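Local coordinates for protein halorhodopsin (Halobacterium salinarum, PDB 2JAF) that pumps chloride ions across the cell membrane, powered by light absorbed by its bound retinal, at residues I89-G94 / L159-F164; G107-W112 / G217-A222; W214-G217 / L223-S226. The protein carries 2 engineered substitutions. One frame throughout, in Å; residues are numbered along the deposited sequence.

Contact 1 of 3, residues I89-G94 / L159-F164; sequences IEMPAG and LFRWAF. With BOG (octyl beta-D-glucopyranoside), chain F.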
loop_
_atom_site.group_PDB
_atom_site.type_symbol
_atom_site.label_atom_id
_atom_site.label_comp_id
_atom_site.label_asym_id
_atom_site.label_seq_id
_atom_site.Cartn_x
_atom_site.Cartn_y
_atom_site.Cartn_z
ATOM N N ILE A 89 0.860 19.290 -16.681
ATOM C CA ILE A 89 2.266 19.251 -16.289
ATOM C C ILE A 89 3.111 20.001 -17.311
ATOM O O ILE A 89 2.935 19.828 -18.512
ATOM C CB ILE A 89 2.792 17.793 -16.215
ATOM C CG1 ILE A 89 1.845 16.911 -15.383
ATOM C CG2 ILE A 89 4.187 17.786 -15.605
ATOM C CD1 ILE A 89 1.736 17.304 -13.931
ATOM N N GLU A 90 4.029 20.836 -16.834
ATOM C CA GLU A 90 4.885 21.586 -17.737
ATOM C C GLU A 90 6.101 20.755 -18.118
ATOM O O GLU A 90 6.851 20.317 -17.252
ATOM C CB GLU A 90 5.345 22.884 -17.078
ATOM C CG GLU A 90 6.136 23.779 -18.012
ATOM C CD GLU A 90 6.459 25.119 -17.386
ATOM O OE1 GLU A 90 5.514 25.825 -16.976
ATOM O OE2 GLU A 90 7.657 25.462 -17.306
ATOM N N MET A 91 6.302 20.542 -19.415
ATOM C CA MET A 91 7.442 19.751 -19.872
ATOM C C MET A 91 8.738 20.547 -19.772
ATOM O O MET A 91 8.776 21.739 -20.083
ATOM C CB MET A 91 7.209 19.272 -21.309
ATOM C CG MET A 91 6.024 18.327 -21.444
ATOM S SD MET A 91 6.230 16.800 -20.472
ATOM C CE MET A 91 5.445 17.239 -18.919
ATOM N N PRO A 92 9.822 19.893 -19.329
ATOM C CA PRO A 92 11.155 20.489 -19.158
ATOM C C PRO A 92 11.937 20.682 -20.448
ATOM O O PRO A 92 11.605 20.099 -21.477
ATOM C CB PRO A 92 11.848 19.498 -18.230
ATOM C CG PRO A 92 11.309 18.192 -18.722
ATOM C CD PRO A 92 9.821 18.487 -18.881
ATOM N N ALA A 93 12.982 21.504 -20.377
ATOM C CA ALA A 93 13.840 21.771 -21.527
ATOM C C ALA A 93 14.320 20.454 -22.131
ATOM O O ALA A 93 14.647 19.507 -21.407
ATOM C CB ALA A 93 15.037 22.614 -21.098
ATOM N N GLY A 94 14.367 20.400 -23.457
ATOM C CA GLY A 94 14.808 19.189 -24.125
ATOM C C GLY A 94 13.652 18.365 -24.656
ATOM O O GLY A 94 13.794 17.659 -25.650
ATOM N N LEU A 159 16.182 14.516 -17.943
ATOM C CA LEU A 159 16.998 13.405 -17.464
ATOM C C LEU A 159 16.305 12.555 -16.391
ATOM O O LEU A 159 16.302 11.323 -16.457
ATOM C CB LEU A 159 18.312 13.941 -16.892
ATOM C CG LEU A 159 19.114 12.950 -16.041
ATOM C CD1 LEU A 159 19.580 11.797 -16.915
ATOM C CD2 LEU A 159 20.302 13.658 -15.394
ATOM N N PHE A 160 15.727 13.213 -15.394
ATOM C CA PHE A 160 15.066 12.492 -14.316
ATOM C C PHE A 160 13.778 11.797 -14.745
ATOM O O PHE A 160 13.441 10.736 -14.213
ATOM C CB PHE A 160 14.815 13.434 -13.138
ATOM C CG PHE A 160 16.081 13.968 -12.525
ATOM C CD1 PHE A 160 17.008 13.099 -11.961
ATOM C CD2 PHE A 160 16.352 15.334 -12.525
ATOM C CE1 PHE A 160 18.196 13.583 -11.402
ATOM C CE2 PHE A 160 17.537 15.831 -11.968
ATOM C CZ PHE A 160 18.459 14.960 -11.408
ATOM N N ARG A 161 13.061 12.377 -15.706
ATOM C CA ARG A 161 11.838 11.747 -16.198
ATOM C C ARG A 161 12.212 10.384 -16.788
ATOM O O ARG A 161 11.583 9.370 -16.489
ATOM C CB ARG A 161 11.172 12.603 -17.284
ATOM C CG ARG A 161 10.561 13.907 -16.786
ATOM C CD ARG A 161 9.926 14.696 -17.931
ATOM N NE ARG A 161 8.773 14.021 -18.542
ATOM C CZ ARG A 161 7.538 14.036 -18.043
ATOM N NH1 ARG A 161 7.281 14.690 -16.918
ATOM N NH2 ARG A 161 6.553 13.403 -18.672
ATOM N N TRP A 162 13.250 10.363 -17.618
ATOM C CA TRP A 162 13.673 9.115 -18.238
ATOM C C TRP A 162 14.398 8.165 -17.296
ATOM O O TRP A 162 14.367 6.945 -17.497
ATOM C CB TRP A 162 14.519 9.402 -19.482
ATOM C CG TRP A 162 13.669 9.847 -20.641
ATOM C CD1 TRP A 162 13.517 11.121 -21.107
ATOM C CD2 TRP A 162 12.815 9.020 -21.447
ATOM N NE1 TRP A 162 12.620 11.139 -22.151
ATOM C CE2 TRP A 162 12.173 9.867 -22.382
ATOM C CE3 TRP A 162 12.527 7.648 -21.467
ATOM C CZ2 TRP A 162 11.256 9.386 -23.332
ATOM C CZ3 TRP A 162 11.613 7.165 -22.414
ATOM C CH2 TRP A 162 10.990 8.038 -23.333
ATOM N N ALA A 163 15.056 8.699 -16.272
ATOM C CA ALA A 163 15.731 7.827 -15.319
ATOM C C ALA A 163 14.657 7.029 -14.566
ATOM O O ALA A 163 14.836 5.845 -14.278
ATOM C CB ALA A 163 16.577 8.654 -14.342
ATOM N N PHE A 164 13.531 7.672 -14.252
ATOM C CA PHE A 164 12.447 6.971 -13.562
ATOM C C PHE A 164 11.851 5.914 -14.497
ATOM O O PHE A 164 11.495 4.812 -14.068
ATOM C CB PHE A 164 11.344 7.945 -13.126
ATOM C CG PHE A 164 11.579 8.583 -11.777
ATOM C CD1 PHE A 164 11.747 7.797 -10.637
ATOM C CD2 PHE A 164 11.599 9.973 -11.642
ATOM C CE1 PHE A 164 11.930 8.385 -9.376
ATOM C CE2 PHE A 164 11.781 10.573 -10.387
ATOM C CZ PHE A 164 11.946 9.777 -9.254
HETATM C C1 BOG F . 13.938 12.690 -25.569
HETATM O O1 BOG F . 14.613 12.228 -24.396
HETATM C C2 BOG F . 12.649 13.487 -25.174
HETATM O O2 BOG F . 11.780 12.655 -24.400
HETATM C C3 BOG F . 11.939 13.989 -26.470
HETATM O O3 BOG F . 10.758 14.715 -26.142
HETATM C C4 BOG F . 12.923 14.888 -27.259
HETATM O O4 BOG F . 12.311 15.379 -28.457
HETATM C C5 BOG F . 14.214 14.078 -27.615
HETATM O O5 BOG F . 14.826 13.569 -26.381
HETATM C C6 BOG F . 15.219 14.961 -28.379
HETATM O O6 BOG F . 15.887 15.888 -27.517
HETATM C "C1'" BOG F . 15.795 11.487 -24.702
HETATM C "C2'" BOG F . 16.151 10.598 -23.539
HETATM C "C3'" BOG F . 15.787 9.180 -23.888
HETATM C "C4'" BOG F . 16.115 8.206 -22.775
HETATM C "C5'" BOG F . 15.727 6.788 -23.171
HETATM C "C6'" BOG F . 15.715 5.876 -21.957
HETATM C "C7'" BOG F . 15.333 4.467 -22.313
HETATM C "C8'" BOG F . 15.335 3.600 -21.076
#
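Arg161 on helix 158-180 reaches across to Met91 and Pro92, which follow the first strand of the antiparallel two-stranded hairpin (87-90 and 101-104) of this seven-helix retinal protein. From CB, which points toward the hairpin, the chain runs straight to CD, and there the aliphatic part meets proline: Arg161 CD lies 3.8 Å from Pro92 CG, and Pro92 CD is almost as close. A bend at chi3 (65°) turns the guanidinium under methionine. The Met91 side chain, bent at chi2 and chi3, crosses that of Arg161 at about a right angle, SD standing 3.8 Å above the Arg161 guanidinium plane, over its centre, while Met91 CE comes 3.7 Å from Arg161 NH1. No hydrogen bond joins the two segments; NH1 donates to the carbonyls of Ala152 and Thr154 and NH2 to that of Glu219, which fixes the buried charged group beneath the thioether. A detergent, octyl glucoside, lays its alkyl chain over one face of the Trp162 indole. The glucoside O2 lies in plane at the indole edge and accepts a hydrogen bond from Trp162 NE1 (2.8 Å, N-H...O angle 145°). The sugar O6 makes a weak 3.3 Å bond to Gly94 O of the hairpin loop.

Contact 2 of 3, residues G107-W112 / G217-A222; sequences GRYLTW and GVEGLA. With BOG (octyl beta-D-glucopyranoside), chain F; RET (retinal), chain G; PLM (palmitic acid), chain D.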
loop_
_atom_site.group_PDB
_atom_site.type_symbol
_atom_site.label_atom_id
_atom_site.label_comp_id
_atom_site.label_asym_id
_atom_site.label_seq_id
_atom_site.Cartn_x
_atom_site.Cartn_y
_atom_site.Cartn_z
ATOM N N GLY A 107 -3.914 9.493 -13.184
ATOM C CA GLY A 107 -4.744 8.567 -12.441
ATOM C C GLY A 107 -4.572 7.158 -12.988
ATOM O O GLY A 107 -4.798 6.177 -12.281
ATOM N N ARG A 108 -4.179 7.036 -14.252
ATOM C CA ARG A 108 -3.978 5.697 -14.803
ATOM C C ARG A 108 -2.829 5.033 -14.057
ATOM O O ARG A 108 -2.949 3.910 -13.567
ATOM C CB ARG A 108 -3.630 5.753 -16.293
ATOM C CG ARG A 108 -4.770 6.084 -17.237
ATOM C CD ARG A 108 -4.287 5.974 -18.689
ATOM N NE ARG A 108 -5.290 6.354 -19.678
ATOM C CZ ARG A 108 -6.248 5.552 -20.143
ATOM N NH1 ARG A 108 -6.355 4.298 -19.707
ATOM N NH2 ARG A 108 -7.085 6.002 -21.061
ATOM N N TYR A 109 -1.712 5.750 -13.962
ATOM C CA TYR A 109 -0.519 5.232 -13.314
ATOM C C TYR A 109 -0.786 4.887 -11.857
ATOM O O TYR A 109 -0.334 3.853 -11.357
ATOM C CB TYR A 109 0.624 6.257 -13.458
ATOM C CG TYR A 109 0.647 6.923 -14.826
ATOM C CD1 TYR A 109 0.339 6.198 -15.984
ATOM C CD2 TYR A 109 0.942 8.279 -14.965
ATOM C CE1 TYR A 109 0.320 6.808 -17.239
ATOM C CE2 TYR A 109 0.924 8.899 -16.217
ATOM C CZ TYR A 109 0.611 8.158 -17.349
ATOM O OH TYR A 109 0.581 8.765 -18.586
ATOM N N LEU A 110 -1.554 5.735 -11.179
ATOM C CA LEU A 110 -1.883 5.502 -9.780
ATOM C C LEU A 110 -2.749 4.259 -9.548
ATOM O O LEU A 110 -2.458 3.437 -8.675
ATOM C CB LEU A 110 -2.614 6.717 -9.201
ATOM C CG LEU A 110 -3.027 6.553 -7.735
ATOM C CD1 LEU A 110 -1.773 6.530 -6.861
ATOM C CD2 LEU A 110 -3.953 7.689 -7.319
ATOM N N THR A 111 -3.822 4.115 -10.320
ATOM C CA THR A 111 -4.698 2.967 -10.132
ATOM C C THR A 111 -4.055 1.650 -10.564
ATOM O O THR A 111 -4.424 0.586 -10.066
ATOM C CB THR A 111 -6.040 3.154 -10.865
ATOM O OG1 THR A 111 -5.828 3.130 -12.279
ATOM C CG2 THR A 111 -6.665 4.487 -10.473
ATOM N N TRP A 112 -3.091 1.712 -11.479
ATOM C CA TRP A 112 -2.415 0.487 -11.916
ATOM C C TRP A 112 -1.774 -0.162 -10.686
ATOM O O TRP A 112 -1.595 -1.382 -10.635
ATOM C CB TRP A 112 -1.306 0.774 -12.942
ATOM C CG TRP A 112 -1.779 1.209 -14.306
ATOM C CD1 TRP A 112 -3.024 1.039 -14.838
ATOM C CD2 TRP A 112 -0.996 1.861 -15.318
ATOM N NE1 TRP A 112 -3.070 1.550 -16.117
ATOM C CE2 TRP A 112 -1.837 2.061 -16.434
ATOM C CE3 TRP A 112 0.336 2.298 -15.385
ATOM C CZ2 TRP A 112 -1.393 2.683 -17.608
ATOM C CZ3 TRP A 112 0.779 2.917 -16.555
ATOM C CH2 TRP A 112 -0.087 3.104 -17.650
ATOM N N GLY A 217 4.045 8.389 -26.901
ATOM C CA GLY A 217 3.109 9.470 -26.635
ATOM C C GLY A 217 3.668 10.789 -26.127
ATOM O O GLY A 217 4.872 10.957 -25.946
ATOM N N VAL A 218 2.756 11.720 -25.861
ATOM C CA VAL A 218 3.086 13.070 -25.417
ATOM C C VAL A 218 3.962 13.232 -24.175
ATOM O O VAL A 218 4.743 14.178 -24.094
ATOM C CB VAL A 218 1.787 13.902 -25.224
ATOM C CG1 VAL A 218 0.934 13.297 -24.111
ATOM C CG2 VAL A 218 2.133 15.348 -24.913
ATOM N N GLU A 219 3.849 12.327 -23.211
ATOM C CA GLU A 219 4.654 12.446 -22.000
ATOM C C GLU A 219 6.066 11.892 -22.181
ATOM O O GLU A 219 6.969 12.186 -21.390
ATOM C CB GLU A 219 3.932 11.760 -20.837
ATOM C CG GLU A 219 2.574 12.404 -20.556
ATOM C CD GLU A 219 1.800 11.748 -19.428
ATOM O OE1 GLU A 219 2.075 12.036 -18.243
ATOM O OE2 GLU A 219 0.906 10.937 -19.736
ATOM N N GLY A 220 6.251 11.105 -23.238
ATOM C CA GLY A 220 7.553 10.532 -23.529
ATOM C C GLY A 220 8.271 11.304 -24.627
ATOM O O GLY A 220 8.600 12.477 -24.447
ATOM N N LEU A 221 8.504 10.654 -25.765
ATOM C CA LEU A 221 9.187 11.289 -26.886
ATOM C C LEU A 221 8.272 12.231 -27.661
ATOM O O LEU A 221 8.739 13.054 -28.452
ATOM C CB LEU A 221 9.733 10.223 -27.840
ATOM C CG LEU A 221 10.787 9.250 -27.295
ATOM C CD1 LEU A 221 11.054 8.162 -28.326
ATOM C CD2 LEU A 221 12.071 10.001 -26.958
ATOM N N ALA A 222 6.969 12.095 -27.439
ATOM C CA ALA A 222 5.975 12.912 -28.125
ATOM C C ALA A 222 6.031 12.740 -29.649
ATOM O O ALA A 222 5.944 13.712 -30.403
ATOM C CB ALA A 222 6.142 14.393 -27.742
HETATM C C1 BOG F . 13.938 12.690 -25.569
HETATM O O1 BOG F . 14.613 12.228 -24.396
HETATM C C2 BOG F . 12.649 13.487 -25.174
HETATM O O2 BOG F . 11.780 12.655 -24.400
HETATM C C3 BOG F . 11.939 13.989 -26.470
HETATM O O3 BOG F . 10.758 14.715 -26.142
HETATM C C4 BOG F . 12.923 14.888 -27.259
HETATM O O4 BOG F . 12.311 15.379 -28.457
HETATM C C5 BOG F . 14.214 14.078 -27.615
HETATM O O5 BOG F . 14.826 13.569 -26.381
HETATM C C6 BOG F . 15.219 14.961 -28.379
HETATM O O6 BOG F . 15.887 15.888 -27.517
HETATM C "C1'" BOG F . 15.795 11.487 -24.702
HETATM C "C2'" BOG F . 16.151 10.598 -23.539
HETATM C "C3'" BOG F . 15.787 9.180 -23.888
HETATM C "C4'" BOG F . 16.115 8.206 -22.775
HETATM C "C5'" BOG F . 15.727 6.788 -23.171
HETATM C "C6'" BOG F . 15.715 5.876 -21.957
HETATM C "C7'" BOG F . 15.333 4.467 -22.313
HETATM C "C8'" BOG F . 15.335 3.600 -21.076
HETATM C C1 RET G . 5.033 2.658 -17.500
HETATM C C2 RET G . 6.186 3.739 -17.760
HETATM C C3 RET G . 7.580 3.419 -17.167
HETATM C C4 RET G . 8.138 2.042 -17.752
HETATM C C5 RET G . 7.131 0.826 -17.664
HETATM C C6 RET G . 5.606 1.090 -17.548
HETATM C C7 RET G . 4.708 -0.100 -17.363
HETATM C C8 RET G . 3.376 -0.217 -17.111
HETATM C C9 RET G . 2.627 -1.442 -17.198
HETATM C C10 RET G . 1.268 -1.183 -17.003
HETATM C C11 RET G . 0.283 -2.145 -17.052
HETATM C C12 RET G . -1.062 -1.769 -16.904
HETATM C C13 RET G . -2.160 -2.723 -16.863
HETATM C C14 RET G . -3.420 -2.092 -16.648
HETATM C C15 RET G . -4.595 -2.745 -16.357
HETATM C C16 RET G . 4.482 3.031 -16.075
HETATM C C17 RET G . 3.915 2.937 -18.631
HETATM C C18 RET G . 7.766 -0.555 -17.722
HETATM C C19 RET G . 3.312 -2.852 -17.647
HETATM C C20 RET G . -1.959 -4.235 -17.074
HETATM C C1 PLM D . -9.063 6.201 -8.269
HETATM O O1 PLM D . -9.780 7.211 -8.157
HETATM O O2 PLM D . -9.380 5.240 -9.005
HETATM C C2 PLM D . -7.767 6.175 -7.477
HETATM C C3 PLM D . -7.508 4.915 -6.658
HETATM C C4 PLM D . -6.162 5.077 -5.968
HETATM C C5 PLM D . -5.859 3.849 -5.137
HETATM C C6 PLM D . -4.531 3.221 -5.482
HETATM C C7 PLM D . -4.266 2.216 -4.380
HETATM C C8 PLM D . -2.956 1.488 -4.573
HETATM C C9 PLM D . -2.781 0.481 -3.450
HETATM C CA PLM D . -1.462 -0.258 -3.581
HETATM C CB PLM D . -1.265 -1.557 -2.813
HETATM C CC PLM D . -2.189 -2.717 -3.148
HETATM C CD PLM D . -1.778 -3.914 -2.312
HETATM C CE PLM D . -2.663 -5.123 -2.615
HETATM C CF PLM D . -2.355 -6.211 -1.596
HETATM C CG PLM D . -3.204 -7.445 -1.858
#
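The Tyr109 ring meets the Glu219 carboxylate at its edge: OE1 lies in the ring plane beside CE2, the ring and carboxylate planes are 36° apart, and Trp112 CH2 lies in the ring plane on the other side, by CE1. The Trp112 indole is covered on both faces. Retinal C12 stands 3.8 Å above one face, offset toward the rim, as expected of a residue of the retinal pocket; Arg108 O and Tyr109 CA of its own helix lie over the opposite face. Tyr109 and Glu219 approach from opposite directions. With Glu219 CG beside its backbone N (chi1 -61°) and the chain extended beyond, the carboxylate is carried from the loop after helix 193-216 as far as helix 106-127. There Tyr109 OH donates to Glu219 OE2 in a very short hydrogen bond of 2.5 Å, while Glu219 OE1 is bonded to Ser104 OG, so both carboxylate oxygens are held.

Glu219 sits in a type I beta turn from Gly217 to Gly220. Gly217 O is gripped twice, by Gly220 N at 3.0 Å and by Ala222 N at 2.8 Å, from opposite faces of its plane. Octyl glucoside meets the backbone of the turn, its O2 donating to Gly220 O (3.2 Å). On another side of helix 106-127, a palmitic acid packs against Leu110, PLM C4 being 3.7 Å from CD2. The tyrosine-carboxylate bond is buried between helix and loop, with Ala152 of helix 131-153 touching both side chains. Its shortness is consistent with a strong, perhaps charge-assisted bond, in which a phenol hydroxyl and a serine hydroxyl together would stabilise negative charge on Glu219 away from bulk water.

Contact 3 of 3, residues W214-G217 / L223-S226; sequences WAVG and LVQS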
loop_
_atom_site.group_PDB
_atom_site.type_symbol
_atom_site.label_atom_id
_atom_site.label_comp_id
_atom_site.label_asym_id
_atom_site.label_seq_id
_atom_site.Cartn_x
_atom_site.Cartn_y
_atom_site.Cartn_z
ATOM N N TRP A 214 3.705 5.025 -23.554
ATOM C CA TRP A 214 4.252 6.132 -22.762
ATOM C C TRP A 214 5.395 6.815 -23.508
ATOM O O TRP A 214 5.441 8.047 -23.611
ATOM C CB TRP A 214 4.779 5.633 -21.415
ATOM C CG TRP A 214 4.964 6.738 -20.391
ATOM C CD1 TRP A 214 4.048 7.161 -19.478
ATOM C CD2 TRP A 214 6.126 7.566 -20.206
ATOM N NE1 TRP A 214 4.562 8.198 -18.729
ATOM C CE2 TRP A 214 5.835 8.466 -19.157
ATOM C CE3 TRP A 214 7.382 7.633 -20.824
ATOM C CZ2 TRP A 214 6.758 9.427 -18.710
ATOM C CZ3 TRP A 214 8.303 8.595 -20.377
ATOM C CH2 TRP A 214 7.981 9.472 -19.332
ATOM N N ALA A 215 6.312 6.004 -24.030
ATOM C CA ALA A 215 7.468 6.509 -24.763
ATOM C C ALA A 215 7.123 7.186 -26.087
ATOM O O ALA A 215 7.732 8.192 -26.446
ATOM C CB ALA A 215 8.460 5.375 -25.011
ATOM N N VAL A 216 6.167 6.628 -26.822
ATOM C CA VAL A 216 5.781 7.200 -28.109
ATOM C C VAL A 216 4.866 8.413 -27.949
ATOM O O VAL A 216 4.924 9.357 -28.750
ATOM C CB VAL A 216 5.088 6.131 -28.990
ATOM C CG1 VAL A 216 4.544 6.757 -30.271
ATOM C CG2 VAL A 216 6.083 5.034 -29.325
ATOM N N GLY A 217 4.045 8.389 -26.901
ATOM C CA GLY A 217 3.109 9.470 -26.635
ATOM C C GLY A 217 3.668 10.789 -26.127
ATOM O O GLY A 217 4.872 10.957 -25.946
ATOM N N LEU A 223 6.199 11.499 -30.103
ATOM C CA LEU A 223 6.205 11.227 -31.539
ATOM C C LEU A 223 4.744 11.398 -31.958
ATOM O O LEU A 223 4.436 11.783 -33.091
ATOM C CB LEU A 223 6.689 9.800 -31.819
ATOM C CG LEU A 223 8.064 9.448 -31.243
ATOM C CD1 LEU A 223 8.508 8.091 -31.782
ATOM C CD2 LEU A 223 9.078 10.512 -31.608
ATOM N N VAL A 224 3.849 11.098 -31.019
ATOM C CA VAL A 224 2.412 11.275 -31.201
ATOM C C VAL A 224 2.077 12.339 -30.158
ATOM O O VAL A 224 2.191 12.093 -28.959
ATOM C CB VAL A 224 1.610 9.992 -30.877
ATOM C CG1 VAL A 224 0.146 10.340 -30.680
ATOM C CG2 VAL A 224 1.736 8.989 -32.016
ATOM N N GLN A 225 1.679 13.522 -30.606
ATOM C CA GLN A 225 1.376 14.606 -29.682
ATOM C C GLN A 225 -0.085 14.732 -29.273
ATOM O O GLN A 225 -0.435 15.626 -28.505
ATOM C CB GLN A 225 1.870 15.926 -30.272
ATOM C CG GLN A 225 3.385 16.051 -30.227
ATOM C CD GLN A 225 3.897 17.315 -30.872
ATOM O OE1 GLN A 225 3.176 18.305 -30.983
ATOM N NE2 GLN A 225 5.160 17.297 -31.292
ATOM N N SER A 226 -0.930 13.836 -29.773
ATOM C CA SER A 226 -2.354 13.865 -29.451
ATOM C C SER A 226 -2.663 13.127 -28.152
ATOM O O SER A 226 -2.441 11.921 -28.049
ATOM C CB SER A 226 -3.165 13.249 -30.596
ATOM O OG SER A 226 -4.502 12.982 -30.202
#
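Val216 O, the carbonyl of the last residue of helix 193-216, takes two backbone hydrogen bonds from the returning chain. The bond from Val224 N, 3.1 Å long, is the straighter, with an N-H...O angle of 159° and the donor tilted 25° from the carbonyl plane. Leu223 N comes nearer the same oxygen, 2.8 Å from Val216 O, but its N-H is poorly aimed (129°) and the bond is weak. Two successive amides thus converge on one carbonyl at the helix end.

In fold terms this is the connection between the sixth and seventh transmembrane helices, 193-216 and 227-255, of the bacteriorhodopsin-like bundle. Gly217 is the first residue to leave helical backbone angles, and at the far end Ser226 holds the N-cap position of the next helix, its OG accepting from Ala229 N.

Apolar packing sits beside the polar grip. Val216 CG1, anti to its own nitrogen (chi1 174°) and hence on the carbonyl side, touches Leu223 CB at 4.0 Å and is equally far from Val224 CG2. The Val216 side chain crosses that of Leu223 at about a right angle and that of Val224 obliquely, and the one methyl touches both. Leu223 lies on the surface, and Val224 packs onward against Ala229.

Backbone packing adds a further touch, with Gly217 C 3.4 Å from Val224 O. Two residues before Val216, Trp214 faces inward: it touches retinal, as part of its pocket, and meets Trp162 of helix 158-180 edge-to-face, while the methyl of Ala215 rests against Trp162 as well.

From the N terminus, segment 89-94, where strand 87-90 runs into the hairpin loop, comes first, and contact 1 closes a long, mostly helical loop when the chain reaches 159-164. Contact 2 opens inside that loop, at 107-112, and closes beyond it at 217-222, so the two cross. Contact 3 opens at 214-217, shares Gly217 with contact 2, and closes a short loop at 223-226, in series after contact 1. The loop between helices 193-216 and 227-255 is the meeting point: Leu221 N lies 2.7 Å from Ala215 O, probably a hydrogen bond, and Trp162 packs on Gly220 and Leu221. Hairpin, helix 106-127, helix 158-180 and this loop are thereby joined on one side of the chain's centre.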